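Uncharacterized protein Rv3272 (Mycobacterium tuberculosis, PDB 5YX6) probably acts in fatty acid metabolism as a family III CoA transferase, binding fatty acyl-CoAs of varied chain length and palmitoyl-CoA most tightly. Local coordinates at residues D11-L16 / T95-L100; A27-V32 / N69-K74; Q88-A93 / D116-R121. All coordinates share one frame; numbering follows the deposited sequence.

Contact 1 (D11-L16 / T95-L100); sequences DGFRVL and TADVVL
The carbonyl oxygen Arg14 O receives two backbone N-H groups, from Asp97 N at 2.9 Å and from Val98 N at 3.2 Å, both lying in its carbonyl plane. Asp97 also returns a bond through its side chain: OD2 takes Arg14 N at 2.7 Å with its anti lone pair, and the bond is nearly straight (168°). With CG beside its own backbone N (chi1 -58°), the carboxylate of Asp97 reaches back along the partner chain, and Phe13 CD1 lies 3.7 Å from its CG, the ring and carboxylate planes 61° apart. OD1 is held by a salt bridge to Arg193. Arg14 bends at chi3, which brings NH1 within 3.1 Å of Thr95 OG1, itself also hydrogen-bonded to Leu92 O, while Arg14 NE pairs with Glu37. Further along, Leu16 N bonds to Val98 O and Leu16 O receives Leu100 N, the ladder of two parallel strands. Val15 CG1 packs on Leu100 CG at 3.9 Å, and Leu16 CD1 on Ala96 CB at 3.7 Å. The pair forms the middle of the parallel sheet of the Rossmann-fold domain, between strands 37-42 and 126-131, with helix 173-196 packed on the face bearing Val98 and Leu100.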
loop_
_atom_site.group_PDB
_atom_site.type_symbol
_atom_site.label_atom_id
_atom_site.label_comp_id
_atom_site.label_asym_id
_atom_site.label_seq_id
_atom_site.Cartn_x
_atom_site.Cartn_y
_atom_site.Cartn_z
ATOM N N ASP A 11 -20.197 6.463 -12.539
ATOM C CA ASP A 11 -20.920 7.435 -13.373
ATOM C C ASP A 11 -22.014 8.135 -12.576
ATOM O O ASP A 11 -22.785 7.491 -11.863
ATOM C CB ASP A 11 -21.554 6.773 -14.604
ATOM C CG ASP A 11 -20.524 6.314 -15.621
ATOM O OD1 ASP A 11 -19.384 6.839 -15.595
ATOM O OD2 ASP A 11 -20.869 5.456 -16.470
ATOM N N GLY A 12 -22.056 9.458 -12.677
ATOM C CA GLY A 12 -23.090 10.223 -12.018
ATOM C C GLY A 12 -22.721 10.717 -10.631
ATOM O O GLY A 12 -23.391 11.600 -10.104
ATOM N N PHE A 13 -21.660 10.173 -10.036
ATOM C CA PHE A 13 -21.238 10.618 -8.703
ATOM C C PHE A 13 -20.317 11.833 -8.785
ATOM O O PHE A 13 -19.407 11.883 -9.615
ATOM C CB PHE A 13 -20.522 9.501 -7.943
ATOM C CG PHE A 13 -21.420 8.388 -7.498
ATOM C CD1 PHE A 13 -22.757 8.616 -7.232
ATOM C CD2 PHE A 13 -20.924 7.110 -7.341
ATOM C CE1 PHE A 13 -23.582 7.579 -6.821
ATOM C CE2 PHE A 13 -21.735 6.082 -6.922
ATOM C CZ PHE A 13 -23.066 6.314 -6.664
ATOM N N ARG A 14 -20.532 12.790 -7.894
ATOM C CA ARG A 14 -19.711 13.989 -7.868
ATOM C C ARG A 14 -18.877 14.048 -6.591
ATOM O O ARG A 14 -19.391 13.864 -5.490
ATOM C CB ARG A 14 -20.585 15.242 -7.992
ATOM C CG ARG A 14 -19.809 16.536 -7.791
ATOM C CD ARG A 14 -20.658 17.724 -8.110
ATOM N NE ARG A 14 -20.980 17.758 -9.528
ATOM C CZ ARG A 14 -21.763 18.673 -10.095
ATOM N NH1 ARG A 14 -22.289 19.643 -9.358
ATOM N NH2 ARG A 14 -22.005 18.626 -11.400
ATOM N N VAL A 15 -17.584 14.301 -6.750
ATOM C CA VAL A 15 -16.668 14.347 -5.622
ATOM C C VAL A 15 -16.038 15.727 -5.512
ATOM O O VAL A 15 -15.548 16.268 -6.496
ATOM C CB VAL A 15 -15.559 13.282 -5.760
ATOM C CG1 VAL A 15 -14.611 13.330 -4.570
ATOM C CG2 VAL A 15 -16.170 11.883 -5.931
ATOM N N LEU A 16 -16.064 16.290 -4.312
ATOM C CA LEU A 16 -15.387 17.550 -4.016
ATOM C C LEU A 16 -14.046 17.278 -3.352
ATOM O O LEU A 16 -14.011 16.853 -2.197
ATOM C CB LEU A 16 -16.247 18.419 -3.104
ATOM C CG LEU A 16 -17.031 19.516 -3.802
ATOM C CD1 LEU A 16 -17.925 18.890 -4.855
ATOM C CD2 LEU A 16 -17.834 20.331 -2.783
ATOM N N THR A 95 -24.601 19.616 -3.827
ATOM C CA THR A 95 -24.749 18.838 -5.044
ATOM C C THR A 95 -23.818 17.630 -5.075
ATOM O O THR A 95 -23.803 16.881 -6.053
ATOM C CB THR A 95 -24.467 19.688 -6.297
ATOM O OG1 THR A 95 -23.067 20.001 -6.353
ATOM C CG2 THR A 95 -25.286 20.975 -6.278
ATOM N N ALA A 96 -23.039 17.440 -4.013
ATOM C CA ALA A 96 -21.985 16.425 -4.030
ATOM C C ALA A 96 -22.384 15.122 -3.347
ATOM O O ALA A 96 -23.169 15.111 -2.403
ATOM C CB ALA A 96 -20.727 16.974 -3.382
ATOM N N ASP A 97 -21.802 14.023 -3.817
ATOM C CA ASP A 97 -21.963 12.735 -3.167
ATOM C C ASP A 97 -20.871 12.526 -2.118
ATOM O O ASP A 97 -21.107 11.929 -1.069
ATOM C CB ASP A 97 -21.916 11.610 -4.198
ATOM C CG ASP A 97 -22.983 11.762 -5.269
ATOM O OD1 ASP A 97 -24.132 11.330 -5.017
ATOM O OD2 ASP A 97 -22.671 12.300 -6.359
ATOM N N VAL A 98 -19.671 13.019 -2.409
ATOM C CA VAL A 98 -18.522 12.835 -1.521
ATOM C C VAL A 98 -17.729 14.128 -1.337
ATOM O O VAL A 98 -17.523 14.884 -2.285
ATOM C CB VAL A 98 -17.557 11.754 -2.050
ATOM C CG1 VAL A 98 -16.407 11.556 -1.095
ATOM C CG2 VAL A 98 -18.280 10.425 -2.279
ATOM N N VAL A 99 -17.292 14.376 -0.110
ATOM C CA VAL A 99 -16.244 15.352 0.142
ATOM C C VAL A 99 -14.967 14.639 0.612
ATOM O O VAL A 99 -15.018 13.815 1.528
ATOM C CB VAL A 99 -16.693 16.398 1.192
ATOM C CG1 VAL A 99 -15.506 17.207 1.693
ATOM C CG2 VAL A 99 -17.751 17.300 0.595
ATOM N N LEU A 100 -13.839 14.944 -0.034
ATOM C CA LEU A 100 -12.514 14.457 0.373
ATOM C C LEU A 100 -11.715 15.591 0.968
ATOM O O LEU A 100 -11.541 16.631 0.328
ATOM C CB LEU A 100 -11.724 13.882 -0.797
ATOM C CG LEU A 100 -12.203 12.650 -1.543
ATOM C CD1 LEU A 100 -11.168 12.266 -2.578
ATOM C CD2 LEU A 100 -12.403 11.539 -0.542
#

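Contact 2 (A27-V32 / N69-K74); sequences AGQVLV and NNRGKK
A type II beta turn, Asn70 to Lys73, leads into strand 74-77, outermost in this chain's Rossmann-fold sheet, and lies against helix 23-33, which follows the first strand; Gly72, its third residue, has the positive phi (78°) of such turns. Gln29 reads the backbone of the turn. Its CG stands anti to the backbone N and the chain bends at chi2 (68°), carrying the amide to Arg71. There Gln29 OE1 accepts Arg71 N at 2.9 Å on an in-plane lone pair, and Gln29 NE2 makes a weak bond to Arg71 O at 3.3 Å; NE2 also bonds to Asp33. The same amide lies stacked on the guanidinium of Arg71, the planes only 13° apart, with Gln29 NE2 3.6 Å above the guanidinium plane and offset toward its rim. Arg71 NE is in turn held by Pro68 O. Val32 adds an apolar edge, its CG2 resting 3.7 Å from Lys73 CG. The side chain of Asn69 is about 8 Å from that of Asp175, the inferred nucleophile. Lys73 runs out extended alongside Gly28 of the helix, where its ammonium meets Asp17 and Pro25 O as well as Asn70 OD1, above that carbonyl plane; Asn70 ND2 is hydrogen-bonded to Phe66 O. Lys73 NZ also donates to Asn69 O at 3.0 Å, while Lys73 CE lies 3.6 Å from Gly28 C.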
loop_
_atom_site.group_PDB
_atom_site.type_symbol
_atom_site.label_atom_id
_atom_site.label_comp_id
_atom_site.label_asym_id
_atom_site.label_seq_id
_atom_site.Cartn_x
_atom_site.Cartn_y
_atom_site.Cartn_z
ATOM N N ALA A 27 -6.171 9.001 -4.350
ATOM C CA ALA A 27 -7.526 8.523 -4.096
ATOM C C ALA A 27 -8.485 9.190 -5.071
ATOM O O ALA A 27 -9.348 8.540 -5.642
ATOM C CB ALA A 27 -7.940 8.800 -2.660
ATOM N N GLY A 28 -8.317 10.493 -5.274
ATOM C CA GLY A 28 -9.119 11.207 -6.250
ATOM C C GLY A 28 -8.948 10.654 -7.658
ATOM O O GLY A 28 -9.918 10.563 -8.413
ATOM N N GLN A 29 -7.714 10.295 -8.010
ATOM C CA GLN A 29 -7.408 9.757 -9.331
ATOM C C GLN A 29 -8.039 8.385 -9.541
ATOM O O GLN A 29 -8.489 8.076 -10.635
ATOM C CB GLN A 29 -5.896 9.670 -9.554
ATOM C CG GLN A 29 -5.510 9.220 -10.962
ATOM C CD GLN A 29 -5.873 10.266 -12.005
ATOM O OE1 GLN A 29 -5.333 11.372 -12.005
ATOM N NE2 GLN A 29 -6.777 9.914 -12.910
ATOM N N VAL A 30 -8.050 7.563 -8.495
ATOM C CA VAL A 30 -8.713 6.267 -8.545
ATOM C C VAL A 30 -10.202 6.432 -8.818
ATOM O O VAL A 30 -10.768 5.718 -9.633
ATOM C CB VAL A 30 -8.522 5.465 -7.234
ATOM C CG1 VAL A 30 -9.447 4.252 -7.209
ATOM C CG2 VAL A 30 -7.053 5.041 -7.065
ATOM N N LEU A 31 -10.831 7.373 -8.127
ATOM C CA LEU A 31 -12.242 7.675 -8.345
ATOM C C LEU A 31 -12.535 8.160 -9.764
ATOM O O LEU A 31 -13.540 7.767 -10.367
ATOM C CB LEU A 31 -12.719 8.724 -7.334
ATOM C CG LEU A 31 -13.192 8.269 -5.945
ATOM C CD1 LEU A 31 -12.979 6.788 -5.706
ATOM C CD2 LEU A 31 -12.559 9.092 -4.842
ATOM N N VAL A 32 -11.655 9.007 -10.292
ATOM C CA VAL A 32 -11.754 9.473 -11.671
ATOM C C VAL A 32 -11.693 8.315 -12.648
ATOM O O VAL A 32 -12.493 8.241 -13.574
ATOM C CB VAL A 32 -10.637 10.480 -12.012
ATOM C CG1 VAL A 32 -10.588 10.755 -13.504
ATOM C CG2 VAL A 32 -10.864 11.770 -11.264
ATOM N N ASN A 69 -1.549 12.509 -10.789
ATOM C CA ASN A 69 -2.703 12.184 -9.958
ATOM C C ASN A 69 -3.893 13.154 -10.075
ATOM O O ASN A 69 -4.783 13.146 -9.221
ATOM C CB ASN A 69 -2.286 12.092 -8.486
ATOM C CG ASN A 69 -1.329 10.943 -8.214
ATOM O OD1 ASN A 69 -1.400 9.886 -8.839
ATOM N ND2 ASN A 69 -0.451 11.137 -7.245
ATOM N N ASN A 70 -3.919 13.982 -11.117
ATOM C CA ASN A 70 -5.025 14.926 -11.291
ATOM C C ASN A 70 -5.551 14.980 -12.716
ATOM O O ASN A 70 -6.167 15.956 -13.121
ATOM C CB ASN A 70 -4.591 16.320 -10.842
ATOM C CG ASN A 70 -4.227 16.352 -9.388
ATOM O OD1 ASN A 70 -5.092 16.381 -8.522
ATOM N ND2 ASN A 70 -2.942 16.270 -9.109
ATOM N N ARG A 71 -5.305 13.927 -13.479
ATOM C CA ARG A 71 -5.806 13.847 -14.837
ATOM C C ARG A 71 -7.316 13.626 -14.837
ATOM O O ARG A 71 -7.835 12.844 -14.042
ATOM C CB ARG A 71 -5.074 12.738 -15.592
ATOM C CG ARG A 71 -3.580 12.997 -15.719
ATOM C CD ARG A 71 -2.795 11.773 -16.128
ATOM N NE ARG A 71 -2.894 10.711 -15.128
ATOM C CZ ARG A 71 -3.622 9.609 -15.268
ATOM N NH1 ARG A 71 -3.650 8.705 -14.299
ATOM N NH2 ARG A 71 -4.324 9.412 -16.373
ATOM N N GLY A 72 -8.025 14.359 -15.690
ATOM C CA GLY A 72 -9.454 14.161 -15.848
ATOM C C GLY A 72 -10.239 14.794 -14.719
ATOM O O GLY A 72 -11.453 14.631 -14.626
ATOM N N LYS A 73 -9.548 15.501 -13.836
ATOM C CA LYS A 73 -10.240 16.223 -12.785
ATOM C C LYS A 73 -10.676 17.596 -13.275
ATOM O O LYS A 73 -10.217 18.071 -14.314
ATOM C CB LYS A 73 -9.366 16.351 -11.546
ATOM C CG LYS A 73 -9.154 15.036 -10.827
ATOM C CD LYS A 73 -8.346 15.229 -9.557
ATOM C CE LYS A 73 -7.952 13.901 -8.918
ATOM N NZ LYS A 73 -7.189 14.148 -7.657
ATOM N N LYS A 74 -11.600 18.204 -12.542
ATOM C CA LYS A 74 -11.964 19.591 -12.760
ATOM C C LYS A 74 -11.419 20.453 -11.637
ATOM O O LYS A 74 -11.029 19.940 -10.589
ATOM C CB LYS A 74 -13.479 19.719 -12.905
ATOM C CG LYS A 74 -13.959 18.800 -14.000
ATOM C CD LYS A 74 -15.386 19.013 -14.415
ATOM C CE LYS A 74 -15.706 18.101 -15.594
ATOM N NZ LYS A 74 -17.133 18.175 -16.019
#

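Contact 3 (Q88-A93 / D116-R121); sequences QMLRLA and DDLRSR
Leu90 CB sits over the centre of one face of the Arg121 guanidinium, 3.9 Å above its plane, and the two side chains cross at about a right angle. Arg121 reaches this place because its chain turns at chi3 (59°), which brings the flat group across the flank of helix 83-94. Around that central overlap, Leu90 CD2 is 4.0 Å from Arg121 CD and Leu90 CD1 is 4.1 Å from Arg121 NH1, so the leucine meets both the aliphatic and the planar part of the arginine. Arg121 NH2 also forms a salt bridge with Asp94, one residue beyond segment 88-93. On the inner side Leu90 CD2 touches Leu118 CD2 at 3.6 Å, an oblique methyl-to-methyl approach, and Ala93 CB lies 4.3 Å from the same Leu118 methyl. The axes of the two segments approach to 10.1 Å and are inclined at 47°, and Leu90 and Leu118 have the nearest CA atoms, which places the leucine pair at the crossing. The two segments thus meet by apolar contact alone, while their helices are also tied by the Arg121-Asp94 salt bridge; the guanidinium contributes a flat hydrocarbon-facing surface, and its charge is probably balanced by Asp94.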
loop_
_atom_site.group_PDB
_atom_site.type_symbol
_atom_site.label_atom_id
_atom_site.label_comp_id
_atom_site.label_asym_id
_atom_site.label_seq_id
_atom_site.Cartn_x
_atom_site.Cartn_y
_atom_site.Cartn_z
ATOM N N GLN A 88 -20.102 29.493 -1.555
ATOM C CA GLN A 88 -19.975 28.774 -2.816
ATOM C C GLN A 88 -19.704 27.288 -2.570
ATOM O O GLN A 88 -20.271 26.416 -3.235
ATOM C CB GLN A 88 -18.853 29.387 -3.650
ATOM C CG GLN A 88 -19.243 30.682 -4.323
ATOM C CD GLN A 88 -18.055 31.411 -4.895
ATOM O OE1 GLN A 88 -16.913 31.162 -4.511
ATOM N NE2 GLN A 88 -18.312 32.328 -5.812
ATOM N N MET A 89 -18.864 27.018 -1.577
ATOM C CA MET A 89 -18.509 25.662 -1.205
ATOM C C MET A 89 -19.691 24.940 -0.589
ATOM O O MET A 89 -19.856 23.738 -0.793
ATOM C CB MET A 89 -17.326 25.670 -0.239
ATOM C CG MET A 89 -15.986 26.024 -0.889
ATOM S SD MET A 89 -15.537 24.969 -2.286
ATOM C CE MET A 89 -16.128 25.920 -3.693
ATOM N N LEU A 90 -20.497 25.665 0.183
ATOM C CA LEU A 90 -21.695 25.080 0.775
ATOM C C LEU A 90 -22.700 24.723 -0.313
ATOM O O LEU A 90 -23.314 23.662 -0.270
ATOM C CB LEU A 90 -22.328 26.023 1.803
ATOM C CG LEU A 90 -21.560 26.245 3.110
ATOM C CD1 LEU A 90 -22.116 27.428 3.871
ATOM C CD2 LEU A 90 -21.596 25.011 3.976
ATOM N N ARG A 91 -22.853 25.598 -1.299
ATOM C CA ARG A 91 -23.767 25.329 -2.402
ATOM C C ARG A 91 -23.250 24.204 -3.289
ATOM O O ARG A 91 -24.025 23.381 -3.769
ATOM C CB ARG A 91 -23.999 26.587 -3.237
ATOM C CG ARG A 91 -24.867 27.613 -2.537
ATOM C CD ARG A 91 -25.161 28.797 -3.435
ATOM N NE ARG A 91 -25.030 30.052 -2.704
ATOM C CZ ARG A 91 -24.055 30.937 -2.902
ATOM N NH1 ARG A 91 -23.115 30.715 -3.818
ATOM N NH2 ARG A 91 -24.023 32.051 -2.183
ATOM N N LEU A 92 -21.940 24.185 -3.517
ATOM C CA LEU A 92 -21.336 23.141 -4.321
ATOM C C LEU A 92 -21.474 21.786 -3.604
ATOM O O LEU A 92 -21.754 20.769 -4.234
ATOM C CB LEU A 92 -19.872 23.474 -4.619
ATOM C CG LEU A 92 -19.118 22.604 -5.622
ATOM C CD1 LEU A 92 -19.957 22.362 -6.863
ATOM C CD2 LEU A 92 -17.774 23.234 -5.985
ATOM N N ALA A 93 -21.289 21.777 -2.289
ATOM C CA ALA A 93 -21.402 20.545 -1.509
ATOM C C ALA A 93 -22.828 19.984 -1.471
ATOM O O ALA A 93 -23.020 18.772 -1.367
ATOM C CB ALA A 93 -20.903 20.770 -0.103
ATOM N N ASP A 116 -20.416 18.066 10.205
ATOM C CA ASP A 116 -21.735 18.480 10.691
ATOM C C ASP A 116 -22.312 19.653 9.902
ATOM O O ASP A 116 -23.523 19.718 9.673
ATOM C CB ASP A 116 -21.674 18.842 12.172
ATOM C CG ASP A 116 -21.490 17.631 13.053
ATOM O OD1 ASP A 116 -21.850 16.520 12.612
ATOM O OD2 ASP A 116 -20.983 17.788 14.186
ATOM N N ASP A 117 -21.448 20.573 9.485
ATOM C CA ASP A 117 -21.889 21.718 8.699
ATOM C C ASP A 117 -22.471 21.263 7.374
ATOM O O ASP A 117 -23.564 21.679 6.991
ATOM C CB ASP A 117 -20.732 22.693 8.451
ATOM C CG ASP A 117 -20.154 23.255 9.737
ATOM O OD1 ASP A 117 -20.956 23.673 10.604
ATOM O OD2 ASP A 117 -18.903 23.273 9.880
ATOM N N LEU A 118 -21.748 20.382 6.693
ATOM C CA LEU A 118 -22.137 19.937 5.364
ATOM C C LEU A 118 -23.249 18.898 5.408
ATOM O O LEU A 118 -24.169 18.933 4.593
ATOM C CB LEU A 118 -20.919 19.380 4.620
ATOM C CG LEU A 118 -19.729 20.334 4.431
ATOM C CD1 LEU A 118 -18.734 19.759 3.432
ATOM C CD2 LEU A 118 -20.167 21.713 3.984
ATOM N N ARG A 119 -23.188 17.979 6.364
ATOM C CA ARG A 119 -24.159 16.889 6.395
ATOM C C ARG A 119 -25.552 17.299 6.871
ATOM O O ARG A 119 -26.536 16.641 6.533
ATOM C CB ARG A 119 -23.631 15.762 7.270
ATOM C CG ARG A 119 -22.527 14.962 6.612
ATOM C CD ARG A 119 -21.695 14.265 7.650
ATOM N NE ARG A 119 -22.478 13.316 8.431
ATOM C CZ ARG A 119 -22.785 12.090 8.023
ATOM N NH1 ARG A 119 -22.396 11.677 6.821
ATOM N NH2 ARG A 119 -23.497 11.291 8.807
ATOM N N SER A 120 -25.648 18.392 7.624
ATOM C CA SER A 120 -26.956 18.891 8.049
ATOM C C SER A 120 -27.743 19.377 6.836
ATOM O O SER A 120 -28.964 19.263 6.791
ATOM C CB SER A 120 -26.822 20.014 9.079
ATOM O OG SER A 120 -25.947 21.030 8.625
ATOM N N ARG A 121 -27.023 19.900 5.848
ATOM C CA ARG A 121 -27.621 20.389 4.611
ATOM C C ARG A 121 -27.890 19.269 3.605
ATOM O O ARG A 121 -28.901 19.293 2.910
ATOM C CB ARG A 121 -26.713 21.439 3.974
ATOM C CG ARG A 121 -26.402 22.612 4.887
ATOM C CD ARG A 121 -25.285 23.471 4.306
ATOM N NE ARG A 121 -25.648 23.988 2.989
ATOM C CZ ARG A 121 -25.997 25.247 2.743
ATOM N NH1 ARG A 121 -26.014 26.143 3.730
ATOM N NH2 ARG A 121 -26.317 25.611 1.505
#

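How the contacts relate
Contacts 1 and 2 are buried, whereas contact 3 is only partly buried, its centre about 30 Å from the centre of the chain. Contact 1 relies mainly on backbone ladder bonds, with Asp97 and Arg14 side chains adding to them, contact 2 on side chains reading a turn, contact 3 on apolar overlap with one arginine face. Strand 14-17 of contact 1 runs on to helix 23-33 of contact 2, and helix 83-94 of contact 3 to strand 98-101 of contact 1. Both others pack on contact 1: Leu100 CD1 lies 4.1 Å from Leu31 CD2, and on the other sheet face Leu16 CD2 is 3.9 Å from Leu92 CG. Contacts 2 and 3 do not touch.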